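Local coordinates for protein chymotrypsin-like serine protease (Equine arteritis virus, PDB 1MBM) that probably acts as a chymotrypsin-like serine endopeptidase that cuts the viral replicase polyprotein, with an alpha/beta extension following its two barrels, at residues Asn57-Glu62 with Val127-Asn132; His78-Thr83 with Gly121-Gly126; Lys159-Pro164 with Arg185-Leu190. All coordinates share one frame; numbering follows the deposited sequence.

Interaction 1 (Asn57-Glu62 with Val127-Asn132)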
loop_
_atom_site.group_PDB
_atom_site.type_symbol
_atom_site.label_atom_id
_atom_site.label_comp_id
_atom_site.label_asym_id
_atom_site.label_seq_id
_atom_site.Cartn_x
_atom_site.Cartn_y
_atom_site.Cartn_z
ATOM N N ASN A 57 6.135 9.910 10.037
ATOM C CA ASN A 57 5.382 9.382 11.161
ATOM C C ASN A 57 5.534 7.866 11.077
ATOM O O ASN A 57 4.842 7.196 10.304
ATOM C CB ASN A 57 3.911 9.802 11.105
ATOM C CG ASN A 57 3.195 9.541 12.417
ATOM O OD1 ASN A 57 3.659 8.742 13.232
ATOM N ND2 ASN A 57 2.075 10.218 12.638
ATOM N N GLY A 58 6.442 7.313 11.874
ATOM C CA GLY A 58 6.778 5.910 11.716
ATOM C C GLY A 58 7.313 5.758 10.304
ATOM O O GLY A 58 8.066 6.617 9.835
ATOM N N ASP A 59 6.896 4.706 9.602
ATOM C CA ASP A 59 7.383 4.465 8.237
ATOM C C ASP A 59 6.597 5.227 7.155
ATOM O O ASP A 59 6.860 5.055 5.971
ATOM C CB ASP A 59 7.407 2.960 7.931
ATOM C CG ASP A 59 8.281 2.604 6.728
ATOM O OD1 ASP A 59 9.438 3.094 6.617
ATOM O OD2 ASP A 59 7.889 1.818 5.847
ATOM N N PHE A 60 5.623 6.045 7.555
ATOM C CA PHE A 60 4.863 6.875 6.604
ATOM C C PHE A 60 5.609 8.188 6.364
ATOM O O PHE A 60 5.838 8.935 7.308
ATOM C CB PHE A 60 3.464 7.201 7.158
ATOM C CG PHE A 60 2.573 7.917 6.168
ATOM C CD1 PHE A 60 2.597 9.304 6.062
ATOM C CD2 PHE A 60 1.721 7.198 5.335
ATOM C CE1 PHE A 60 1.774 9.972 5.151
ATOM C CE2 PHE A 60 0.906 7.855 4.423
ATOM C CZ PHE A 60 0.932 9.243 4.334
ATOM N N ALA A 61 5.980 8.469 5.114
ATOM C CA ALA A 61 6.741 9.680 4.786
ATOM C C ALA A 61 6.026 10.577 3.778
ATOM O O ALA A 61 5.595 10.122 2.728
ATOM C CB ALA A 61 8.127 9.311 4.262
ATOM N N GLU A 62 5.920 11.860 4.090
ATOM C CA GLU A 62 5.223 12.792 3.213
ATOM C C GLU A 62 6.048 14.039 2.924
ATOM O O GLU A 62 6.557 14.686 3.852
ATOM C CB GLU A 62 3.885 13.205 3.856
ATOM C CG GLU A 62 3.206 14.411 3.218
ATOM C CD GLU A 62 1.950 14.830 3.981
ATOM O OE1 GLU A 62 1.022 14.018 4.096
ATOM O OE2 GLU A 62 1.898 15.962 4.480
ATOM N N VAL A 127 1.032 3.551 3.303
ATOM C CA VAL A 127 2.085 3.215 2.350
ATOM C C VAL A 127 2.561 1.802 2.665
ATOM O O VAL A 127 2.472 1.350 3.808
ATOM C CB VAL A 127 3.296 4.195 2.381
ATOM C CG1 VAL A 127 2.891 5.591 1.899
ATOM C CG2 VAL A 127 3.926 4.265 3.772
ATOM N N HIS A 128 3.062 1.102 1.653
ATOM C CA HIS A 128 3.564 -0.246 1.864
ATOM C C HIS A 128 4.911 -0.195 2.579
ATOM O O HIS A 128 5.862 0.412 2.089
ATOM C CB HIS A 128 3.695 -1.007 0.538
ATOM C CG HIS A 128 4.255 -2.383 0.700
ATOM N ND1 HIS A 128 3.533 -3.417 1.258
ATOM C CD2 HIS A 128 5.480 -2.885 0.422
ATOM C CE1 HIS A 128 4.278 -4.505 1.283
ATOM N NE2 HIS A 128 5.465 -4.208 0.781
ATOM N N THR A 129 4.984 -0.881 3.716
ATOM C CA THR A 129 6.149 -0.865 4.596
ATOM C C THR A 129 7.084 -2.056 4.425
ATOM O O THR A 129 8.304 -1.906 4.447
ATOM C CB THR A 129 5.647 -0.764 6.057
ATOM O OG1 THR A 129 5.194 0.573 6.291
ATOM C CG2 THR A 129 6.773 -0.961 7.082
ATOM N N GLY A 130 6.533 -3.243 4.242
ATOM C CA GLY A 130 7.397 -4.400 4.092
ATOM C C GLY A 130 6.617 -5.679 3.926
ATOM O O GLY A 130 5.397 -5.681 3.931
ATOM N N SER A 131 7.329 -6.788 3.824
ATOM C CA SER A 131 6.656 -8.039 3.554
ATOM C C SER A 131 7.180 -9.184 4.400
ATOM O O SER A 131 8.197 -9.066 5.074
ATOM C CB SER A 131 6.868 -8.390 2.089
ATOM O OG SER A 131 8.238 -8.675 1.882
ATOM N N ASN A 132 6.467 -10.296 4.367
ATOM C CA ASN A 132 6.945 -11.504 5.017
ATOM C C ASN A 132 6.531 -12.682 4.149
ATOM O O ASN A 132 6.041 -12.494 3.033
ATOM C CB ASN A 132 6.421 -11.627 6.450
ATOM C CG ASN A 132 7.437 -12.246 7.386
ATOM O OD1 ASN A 132 8.300 -13.008 6.957
ATOM N ND2 ASN A 132 7.351 -11.908 8.670
#
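The cleft between the two beta-barrels of a chymotrypsin-like proteinase is bridged here by D59 and T129. OD2 of D59 lies 3.0 Å from OG1 of T129. T129 OG1 is also hydrogen-bonded to T140 OG1, so which acceptor takes its proton is not settled. The D59 and T129 side chains run antiparallel, alongside each other. CG of D59 is anti to the backbone N (chi1 -162°), which carries the carboxylate across to strand 123-132. The methyl CG2 of T129 also comes to 3.2 Å from D59 OD2, so the oxygen meets both branches of the threonine. The other oxygen, OD1, is hydrogen-bonded to H33 ND1. D59 thus sits where the aspartate of a Ser-His-Asp triad is expected, and S114, H33 and D59 have geometry consistent with a charge relay. If T129 does donate to OD2, it would steady the carboxylate from the second shell.

D59 is the third residue of a type II' turn from N57 to F60, after G58 at the positive-phi position. This turn joins strands 48-57 and 60-65 of the N-terminal barrel. It is closed by two backbone bonds, N57 N to F60 O (2.9 Å) and F60 N to N57 O (3.1 Å). On the other strand, T129 and G130 form a classic beta bulge opposite Y138.

Next to the polar pair is an apolar one. The F60 ring meets V127 obliquely, and the side chains cross at about a right angle. CE2 of F60 is 3.9 Å from CG1 of V127. The second methyl, CG2 of V127, packs 3.8 Å from the carbonyl O of D59. L29, T140 and P142 also pack on the F60 side chain.

Interaction 2 (His78-Thr83 with Gly121-Gly126); sequences HFAQPT and GDAVVG
V124 holds the loop 78-83 through both of its backbone polar groups. Its N donates to H78 O at 2.7 Å, and its O accepts from A80 N at 3.0 Å. The partners flank F79, the pattern of a single parallel beta bridge between F79 and V124. The H78 bond is nearly in line with the carbonyl. The A80 N-H instead approaches V124 O from 33° outside the carbonyl plane.

Water 1 accepts from H78 N and also reaches D122 O. Water 2 donates to A80 O and to V125 O, both at 2.7 Å.

CG of F79 lies beside its backbone N (chi1 -76°), which swings the ring edge back to V124. CD1 of F79 is 3.8 Å from CB of V124. CB of A80 meets CB of A123 at 3.6 Å. CG1 of V125 packs 3.5 Å from A80 O. At the exposed end the H78 ring lies beside the D122 carboxylate, their planes 34° apart. NE2 of H78 and OD2 of D122 are 4.2 Å apart, so any attraction is probably modest.

V124 lies near the start of strand 123-132, which has a classic beta bulge at V125 and G126 opposite V118. V124 packs on V119. V125 and P82 pack on L100 of strand 94-100. F79 and V124 both reach L29 of strand 25-31 in the other barrel.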
loop_
_atom_site.group_PDB
_atom_site.type_symbol
_atom_site.label_atom_id
_atom_site.label_comp_id
_atom_site.label_asym_id
_atom_site.label_seq_id
_atom_site.Cartn_x
_atom_site.Cartn_y
_atom_site.Cartn_z
ATOM N N HIS A 78 -6.944 12.030 -0.632
ATOM C CA HIS A 78 -7.889 11.783 0.454
ATOM C C HIS A 78 -7.314 10.676 1.336
ATOM O O HIS A 78 -6.926 9.626 0.838
ATOM C CB HIS A 78 -9.264 11.334 -0.069
ATOM C CG HIS A 78 -9.921 12.313 -0.993
ATOM N ND1 HIS A 78 -10.389 13.538 -0.570
ATOM C CD2 HIS A 78 -10.200 12.238 -2.318
ATOM C CE1 HIS A 78 -10.919 14.180 -1.596
ATOM N NE2 HIS A 78 -10.818 13.413 -2.667
ATOM N N PHE A 79 -7.218 10.918 2.637
ATOM C CA PHE A 79 -6.820 9.866 3.558
ATOM C C PHE A 79 -8.094 9.220 4.101
ATOM O O PHE A 79 -9.105 9.905 4.293
ATOM C CB PHE A 79 -5.983 10.430 4.703
ATOM C CG PHE A 79 -4.558 10.753 4.321
ATOM C CD1 PHE A 79 -3.895 9.996 3.382
ATOM C CD2 PHE A 79 -3.890 11.817 4.913
ATOM C CE1 PHE A 79 -2.563 10.286 3.027
ATOM C CE2 PHE A 79 -2.580 12.116 4.571
ATOM C CZ PHE A 79 -1.914 11.351 3.627
ATOM N N ALA A 80 -8.054 7.913 4.338
ATOM C CA ALA A 80 -9.202 7.213 4.921
ATOM C C ALA A 80 -8.750 6.072 5.821
ATOM O O ALA A 80 -7.692 5.471 5.608
ATOM C CB ALA A 80 -10.146 6.688 3.837
ATOM N N GLN A 81 -9.566 5.774 6.823
ATOM C CA GLN A 81 -9.295 4.682 7.741
ATOM C C GLN A 81 -9.336 3.370 6.955
ATOM O O GLN A 81 -10.050 3.263 5.957
ATOM C CB GLN A 81 -10.344 4.660 8.868
ATOM C CG GLN A 81 -11.619 3.898 8.533
ATOM C CD GLN A 81 -12.442 3.543 9.769
ATOM O OE1 GLN A 81 -12.822 4.421 10.532
ATOM N NE2 GLN A 81 -12.713 2.255 9.959
ATOM N N PRO A 82 -8.529 2.395 7.359
ATOM C CA PRO A 82 -8.566 1.081 6.718
ATOM C C PRO A 82 -9.935 0.432 6.881
ATOM O O PRO A 82 -10.540 0.483 7.951
ATOM C CB PRO A 82 -7.509 0.285 7.493
ATOM C CG PRO A 82 -7.343 1.041 8.787
ATOM C CD PRO A 82 -7.481 2.472 8.393
ATOM N N THR A 83 -10.421 -0.154 5.798
ATOM C CA THR A 83 -11.663 -0.898 5.795
ATOM C C THR A 83 -11.297 -2.333 5.419
ATOM O O THR A 83 -10.526 -2.548 4.486
ATOM C CB THR A 83 -12.614 -0.262 4.768
ATOM O OG1 THR A 83 -13.212 0.907 5.351
ATOM C CG2 THR A 83 -13.800 -1.157 4.469
ATOM N N GLY A 121 -10.717 2.601 -2.976
ATOM C CA GLY A 121 -11.515 3.603 -3.655
ATOM C C GLY A 121 -10.607 4.724 -4.131
ATOM O O GLY A 121 -9.579 4.471 -4.752
ATOM N N ASP A 122 -10.963 5.961 -3.799
ATOM C CA ASP A 122 -10.170 7.125 -4.177
ATOM C C ASP A 122 -9.306 7.624 -3.012
ATOM O O ASP A 122 -8.798 8.751 -3.037
ATOM C CB ASP A 122 -11.089 8.251 -4.671
ATOM C CG ASP A 122 -11.992 8.812 -3.569
ATOM O OD1 ASP A 122 -12.066 8.218 -2.472
ATOM O OD2 ASP A 122 -12.676 9.848 -3.719
ATOM N N ALA A 123 -9.132 6.786 -1.997
ATOM C CA ALA A 123 -8.434 7.242 -0.809
ATOM C C ALA A 123 -7.217 6.418 -0.439
ATOM O O ALA A 123 -7.211 5.202 -0.602
ATOM C CB ALA A 123 -9.404 7.299 0.370
ATOM N N VAL A 124 -6.202 7.103 0.082
ATOM C CA VAL A 124 -4.996 6.465 0.562
ATOM C C VAL A 124 -5.226 6.031 2.006
ATOM O O VAL A 124 -5.653 6.833 2.845
ATOM C CB VAL A 124 -3.800 7.451 0.526
ATOM C CG1 VAL A 124 -2.575 6.860 1.221
ATOM C CG2 VAL A 124 -3.472 7.848 -0.901
ATOM N N VAL A 125 -4.965 4.763 2.292
ATOM C CA VAL A 125 -5.051 4.273 3.652
ATOM C C VAL A 125 -3.651 4.198 4.282
ATOM O O VAL A 125 -3.508 4.291 5.504
ATOM C CB VAL A 125 -5.811 2.915 3.743
ATOM C CG1 VAL A 125 -7.232 3.060 3.167
ATOM C CG2 VAL A 125 -5.058 1.830 3.002
ATOM N N GLY A 126 -2.613 4.065 3.452
ATOM C CA GLY A 126 -1.257 3.995 3.972
ATOM C C GLY A 126 -0.207 3.790 2.893
ATOM O O GLY A 126 -0.508 3.882 1.703
HETATM O O HOH W 1 -6.122 9.840 -2.295
HETATM O O HOH W 2 -5.524 4.873 7.146
#

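Interaction 3 (Lys159-Pro164 with Arg185-Leu190); sequences KHFTGP and RSLAML
T162 O grips S186 at the start of helix 185-192, in the C-terminal extension. It accepts from S186 OG at 2.8 Å and from S186 N at 3.3 Å. S186 OG sits between its backbone N and carbonyl carbon (chi1 67°), which turns the hydroxyl back to the same oxygen that takes the N-H. P164 O accepts from R185 N at 2.8 Å. Loop carbonyls thus meet amides of the first helical turn, where the helix dipole would favour them.

F161 fills the apolar side of the contact. L187 CB lies over one face of its ring, 4.0 Å from the centroid, in a CH-pi contact. S186 OG lies at the ring edge, near its plane. Farther out on the ring, CE2 of F161 touches CD1 of L190 at 3.6 Å.

G163 has phi 104° and psi 161°, angles readily open only to glycine, and its CA passes close to R185. CG and CD of P164 sit over one face of the R185 guanidinium, toward its rim, with CD 3.6 Å from NH1.

Around this shell, L99 of strand 94-100 packs against F161 and L190. L187 rests on L157 and S158 at helix 154-158. T166 lies by R185, and its OG1 is hydrogen-bonded to P164 O, the acceptor for R185 N.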
loop_
_atom_site.group_PDB
_atom_site.type_symbol
_atom_site.label_atom_id
_atom_site.label_comp_id
_atom_site.label_asym_id
_atom_site.label_seq_id
_atom_site.Cartn_x
_atom_site.Cartn_y
_atom_site.Cartn_z
ATOM N N LYS A 159 -16.801 -12.273 7.839
ATOM C CA LYS A 159 -17.934 -11.368 8.045
ATOM C C LYS A 159 -17.927 -10.188 7.071
ATOM O O LYS A 159 -18.986 -9.639 6.741
ATOM C CB LYS A 159 -17.887 -10.785 9.465
ATOM C CG LYS A 159 -18.270 -11.741 10.573
ATOM C CD LYS A 159 -18.282 -11.018 11.920
ATOM C CE LYS A 159 -17.024 -10.164 12.080
ATOM N NZ LYS A 159 -16.965 -9.463 13.386
ATOM N N HIS A 160 -16.736 -9.799 6.615
ATOM C CA HIS A 160 -16.592 -8.631 5.760
ATOM C C HIS A 160 -16.654 -8.892 4.262
ATOM O O HIS A 160 -16.439 -7.972 3.464
ATOM C CB HIS A 160 -15.268 -7.948 6.097
ATOM C CG HIS A 160 -15.145 -7.585 7.540
ATOM N ND1 HIS A 160 -15.756 -6.471 8.072
ATOM C CD2 HIS A 160 -14.501 -8.194 8.567
ATOM C CE1 HIS A 160 -15.482 -6.400 9.364
ATOM N NE2 HIS A 160 -14.725 -7.434 9.689
ATOM N N PHE A 161 -16.957 -10.126 3.874
ATOM C CA PHE A 161 -16.910 -10.480 2.456
ATOM C C PHE A 161 -18.163 -11.145 1.924
ATOM O O PHE A 161 -18.762 -11.983 2.594
ATOM C CB PHE A 161 -15.696 -11.369 2.183
ATOM C CG PHE A 161 -14.387 -10.655 2.329
ATOM C CD1 PHE A 161 -13.771 -10.546 3.574
ATOM C CD2 PHE A 161 -13.778 -10.077 1.223
ATOM C CE1 PHE A 161 -12.556 -9.874 3.714
ATOM C CE2 PHE A 161 -12.573 -9.406 1.347
ATOM C CZ PHE A 161 -11.959 -9.308 2.592
ATOM N N THR A 162 -18.536 -10.781 0.700
ATOM C CA THR A 162 -19.717 -11.335 0.047
ATOM C C THR A 162 -19.391 -12.581 -0.770
ATOM O O THR A 162 -18.219 -12.889 -1.012
ATOM C CB THR A 162 -20.364 -10.286 -0.895
ATOM O OG1 THR A 162 -19.397 -9.843 -1.854
ATOM C CG2 THR A 162 -20.731 -9.016 -0.139
ATOM N N GLY A 163 -20.435 -13.288 -1.202
ATOM C CA GLY A 163 -20.281 -14.498 -2.000
ATOM C C GLY A 163 -20.517 -15.785 -1.227
ATOM O O GLY A 163 -20.448 -15.808 0.006
ATOM N N PRO A 164 -20.783 -16.871 -1.956
ATOM C CA PRO A 164 -21.067 -18.169 -1.347
ATOM C C PRO A 164 -19.796 -18.804 -0.786
ATOM O O PRO A 164 -18.690 -18.345 -1.101
ATOM C CB PRO A 164 -21.613 -18.969 -2.528
ATOM C CG PRO A 164 -20.784 -18.468 -3.664
ATOM C CD PRO A 164 -20.783 -16.959 -3.430
ATOM N N ARG A 185 -16.656 -16.452 -1.256
ATOM C CA ARG A 185 -15.929 -16.438 -2.527
ATOM C C ARG A 185 -15.013 -15.243 -2.768
ATOM O O ARG A 185 -13.907 -15.408 -3.280
ATOM C CB ARG A 185 -16.916 -16.558 -3.687
ATOM C CG ARG A 185 -16.258 -16.759 -5.042
ATOM C CD ARG A 185 -17.225 -16.649 -6.208
ATOM N NE ARG A 185 -17.785 -17.935 -6.598
ATOM C CZ ARG A 185 -19.054 -18.128 -6.957
ATOM N NH1 ARG A 185 -19.920 -17.118 -6.961
ATOM N NH2 ARG A 185 -19.458 -19.340 -7.311
ATOM N N SER A 186 -15.471 -14.044 -2.416
ATOM C CA SER A 186 -14.651 -12.848 -2.626
ATOM C C SER A 186 -13.393 -12.869 -1.754
ATOM O O SER A 186 -12.347 -12.426 -2.199
ATOM C CB SER A 186 -15.445 -11.544 -2.451
ATOM O OG SER A 186 -15.860 -11.365 -1.114
ATOM N N LEU A 187 -13.489 -13.401 -0.536
ATOM C CA LEU A 187 -12.308 -13.537 0.321
ATOM C C LEU A 187 -11.316 -14.545 -0.283
ATOM O O LEU A 187 -10.115 -14.256 -0.371
ATOM C CB LEU A 187 -12.688 -13.921 1.765
ATOM C CG LEU A 187 -11.557 -14.151 2.783
ATOM C CD1 LEU A 187 -10.511 -13.036 2.740
ATOM C CD2 LEU A 187 -12.117 -14.302 4.219
ATOM N N ALA A 188 -11.823 -15.701 -0.721
ATOM C CA ALA A 188 -10.984 -16.754 -1.326
ATOM C C ALA A 188 -10.291 -16.319 -2.618
ATOM O O ALA A 188 -9.110 -16.614 -2.817
ATOM C CB ALA A 188 -11.802 -18.018 -1.590
ATOM N N MET A 189 -11.040 -15.642 -3.491
ATOM C CA MET A 189 -10.532 -15.143 -4.769
ATOM C C MET A 189 -9.500 -14.044 -4.547
ATOM O O MET A 189 -8.549 -13.899 -5.325
ATOM C CB MET A 189 -11.669 -14.596 -5.641
ATOM C CG MET A 189 -12.576 -15.652 -6.266
ATOM S SD MET A 189 -11.878 -16.449 -7.717
ATOM C CE MET A 189 -11.906 -15.091 -8.893
ATOM N N LEU A 190 -9.704 -13.266 -3.489
ATOM C CA LEU A 190 -8.771 -12.205 -3.133
ATOM C C LEU A 190 -7.411 -12.841 -2.889
ATOM O O LEU A 190 -6.442 -12.531 -3.586
ATOM C CB LEU A 190 -9.235 -11.460 -1.876
ATOM C CG LEU A 190 -9.379 -9.935 -1.956
ATOM C CD1 LEU A 190 -9.505 -9.308 -0.570
ATOM C CD2 LEU A 190 -8.246 -9.297 -2.735
#

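Overall arrangement
From the N terminus, the chain opens interaction 1 at 57-62, on the turn into strand 60-65. It then opens interaction 2 at 78-83, in the loop between the barrels. The turn before strand 123-132 and the strand itself close both, first interaction 2 at 121-126 and then interaction 1 at 127-132. Interaction 2 nests within interaction 1. The two touch through their phenylalanines, F60 CZ to F79 CZ at 3.6 Å, and together tie the N-terminal barrel and the connecting loop to the second sheet. Interaction 3 follows in series. It closes a short loop within the C-terminal extension, its centre about 21 Å from that of interaction 2 and about 27 Å from that of interaction 1.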